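Local coordinates for ALBA-Domain Protein (Trypanosoma brucei, PDB 7DL8) that probably binds RNA through its Alba domain, at residues E39-A44 / E89-K94. Numbering follows the deposited sequence.
Sequences EVYVSA and EIVVTK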
loop_
_atom_site.group_PDB
_atom_site.type_symbol
_atom_site.label_atom_id
_atom_site.label_comp_id
_atom_site.label_asym_id
_atom_site.label_seq_id
_atom_site.Cartn_x
_atom_site.Cartn_y
_atom_site.Cartn_z
ATOM N N GLU A 39 -19.003 -20.308 3.640
ATOM C CA GLU A 39 -18.188 -19.180 4.060
ATOM C C GLU A 39 -16.874 -19.192 3.293
ATOM O O GLU A 39 -16.360 -20.252 2.927
ATOM C CB GLU A 39 -17.924 -19.203 5.573
ATOM C CG GLU A 39 -17.080 -20.374 6.046
ATOM C CD GLU A 39 -17.275 -20.672 7.520
ATOM O OE1 GLU A 39 -18.050 -19.947 8.177
ATOM O OE2 GLU A 39 -16.650 -21.630 8.022
ATOM N N VAL A 40 -16.348 -17.996 3.034
ATOM C CA VAL A 40 -15.064 -17.815 2.368
ATOM C C VAL A 40 -14.145 -17.049 3.310
ATOM O O VAL A 40 -14.552 -16.041 3.899
ATOM C CB VAL A 40 -15.217 -17.078 1.025
ATOM C CG1 VAL A 40 -13.852 -16.719 0.455
ATOM C CG2 VAL A 40 -16.004 -17.929 0.039
ATOM N N TYR A 41 -12.909 -17.528 3.450
ATOM C CA TYR A 41 -11.908 -16.901 4.308
ATOM C C TYR A 41 -11.016 -16.012 3.447
ATOM O O TYR A 41 -10.186 -16.511 2.680
ATOM C CB TYR A 41 -11.080 -17.957 5.040
ATOM C CG TYR A 41 -11.834 -18.729 6.103
ATOM C CD1 TYR A 41 -12.778 -19.687 5.756
ATOM C CD2 TYR A 41 -11.591 -18.510 7.453
ATOM C CE1 TYR A 41 -13.466 -20.396 6.722
ATOM C CE2 TYR A 41 -12.273 -19.217 8.428
ATOM C CZ TYR A 41 -13.210 -20.158 8.056
ATOM O OH TYR A 41 -13.893 -20.865 9.019
ATOM N N VAL A 42 -11.189 -14.698 3.571
ATOM C CA VAL A 42 -10.399 -13.721 2.829
ATOM C C VAL A 42 -9.270 -13.244 3.733
ATOM O O VAL A 42 -9.518 -12.620 4.772
ATOM C CB VAL A 42 -11.264 -12.544 2.351
ATOM C CG1 VAL A 42 -10.436 -11.583 1.511
ATOM C CG2 VAL A 42 -12.463 -13.051 1.562
ATOM N N SER A 43 -8.031 -13.541 3.346
ATOM C CA SER A 43 -6.866 -13.261 4.173
ATOM C C SER A 43 -5.764 -12.617 3.340
ATOM O O SER A 43 -5.758 -12.697 2.109
ATOM C CB SER A 43 -6.344 -14.538 4.846
ATOM O OG SER A 43 -6.067 -15.542 3.884
ATOM N N ALA A 44 -4.815 -11.990 4.035
ATOM C CA ALA A 44 -3.665 -11.371 3.386
ATOM C C ALA A 44 -2.557 -11.170 4.411
ATOM O O ALA A 44 -2.793 -11.190 5.621
ATOM C CB ALA A 44 -4.036 -10.038 2.728
ATOM N N GLU A 89 -7.645 -11.966 8.559
ATOM C CA GLU A 89 -8.516 -13.006 8.018
ATOM C C GLU A 89 -9.965 -12.585 8.225
ATOM O O GLU A 89 -10.423 -12.472 9.366
ATOM C CB GLU A 89 -8.246 -14.361 8.672
ATOM C CG GLU A 89 -9.075 -15.494 8.090
ATOM C CD GLU A 89 -8.801 -16.826 8.759
ATOM O OE1 GLU A 89 -9.314 -17.047 9.877
ATOM O OE2 GLU A 89 -8.075 -17.651 8.166
ATOM N N ILE A 90 -10.678 -12.349 7.126
ATOM C CA ILE A 90 -12.080 -11.952 7.153
ATOM C C ILE A 90 -12.922 -13.116 6.652
ATOM O O ILE A 90 -12.681 -13.643 5.558
ATOM C CB ILE A 90 -12.326 -10.692 6.304
ATOM C CG1 ILE A 90 -11.442 -9.543 6.791
ATOM C CG2 ILE A 90 -13.796 -10.298 6.347
ATOM C CD1 ILE A 90 -10.768 -8.775 5.674
ATOM N N VAL A 91 -13.905 -13.521 7.452
ATOM C CA VAL A 91 -14.831 -14.587 7.090
ATOM C C VAL A 91 -16.118 -13.942 6.597
ATOM O O VAL A 91 -16.768 -13.193 7.335
ATOM C CB VAL A 91 -15.104 -15.522 8.278
ATOM C CG1 VAL A 91 -16.024 -16.660 7.860
ATOM C CG2 VAL A 91 -13.798 -16.059 8.844
ATOM N N VAL A 92 -16.490 -14.231 5.352
ATOM C CA VAL A 92 -17.690 -13.673 4.743
ATOM C C VAL A 92 -18.647 -14.807 4.404
ATOM O O VAL A 92 -18.223 -15.907 4.034
ATOM C CB VAL A 92 -17.358 -12.839 3.486
ATOM C CG1 VAL A 92 -16.414 -11.701 3.841
ATOM C CG2 VAL A 92 -16.752 -13.716 2.397
ATOM N N THR A 93 -19.941 -14.538 4.556
ATOM C CA THR A 93 -21.004 -15.450 4.164
ATOM C C THR A 93 -21.960 -14.713 3.237
ATOM O O THR A 93 -21.849 -13.502 3.033
ATOM C CB THR A 93 -21.762 -16.008 5.378
ATOM O OG1 THR A 93 -22.548 -14.970 5.974
ATOM C CG2 THR A 93 -20.792 -16.566 6.410
ATOM N N LYS A 94 -22.905 -15.459 2.670
ATOM C CA LYS A 94 -23.883 -14.860 1.773
ATOM C C LYS A 94 -24.742 -13.842 2.510
ATOM O O LYS A 94 -25.148 -14.057 3.655
ATOM C CB LYS A 94 -24.788 -15.935 1.173
ATOM C CG LYS A 94 -24.256 -16.626 -0.063
ATOM C CD LYS A 94 -25.275 -17.641 -0.553
ATOM C CE LYS A 94 -24.613 -18.788 -1.277
ATOM N NZ LYS A 94 -23.903 -19.700 -0.333
#
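V40 and V42 pair with V92 and I90 as neighbouring antiparallel strands of the Alba-domain sheet. The short segments run at 159° to each other.

Four backbone hydrogen bonds join them. V40 N gives to V92 O and V92 N returns to V40 O. V42 N and I90 N make the same exchange, with I90 N 2.6 Å from V42 O. V40/V92 and V42/I90 are thus hydrogen-bonded pairs. Y41/V91 and S43/E89 are non-hydrogen-bonded pairs, drawn closer, with CA atoms of S43 and E89 4.2 Å apart. CA-H...O contacts from Y41 to I90 O and from V91 to V40 O supplement the ladder.

Apolar packing lies on both faces. On the face of Y41, the aromatic ring lies alongside V91, and Y41 CE2 is 3.5 Å from V91 CG2. V91 CG1 sits over one ring face and also touches E39 CB. On the other face, V92 CG2 reaches V40 CB at 3.9 Å. V92 chi1 of -59° places CG2 between its backbone N and carbonyl carbon, from where it also meets V40 O.

Polar groups border the ring. E89 CD lies 3.5 Å from Y41 CD2, at the ring edge. The carboxylate and ring planes are 73° apart. Y41 OH donates to E39 OE2 over 3.0 Å, from above the carboxylate plane. The bond ties together two residues of one strand, both of which rest against V91 CG1.

Both strands are internal to the four-stranded sheet. Strand 13-16 pairs parallel with 39-45, while 65-76 flanks 84-94 on the far side. Helices 22-34 and 49-61 cover the V40, V42, I90 and V92 face: V40 and V92 touch T29, and V42 and I90 touch V56.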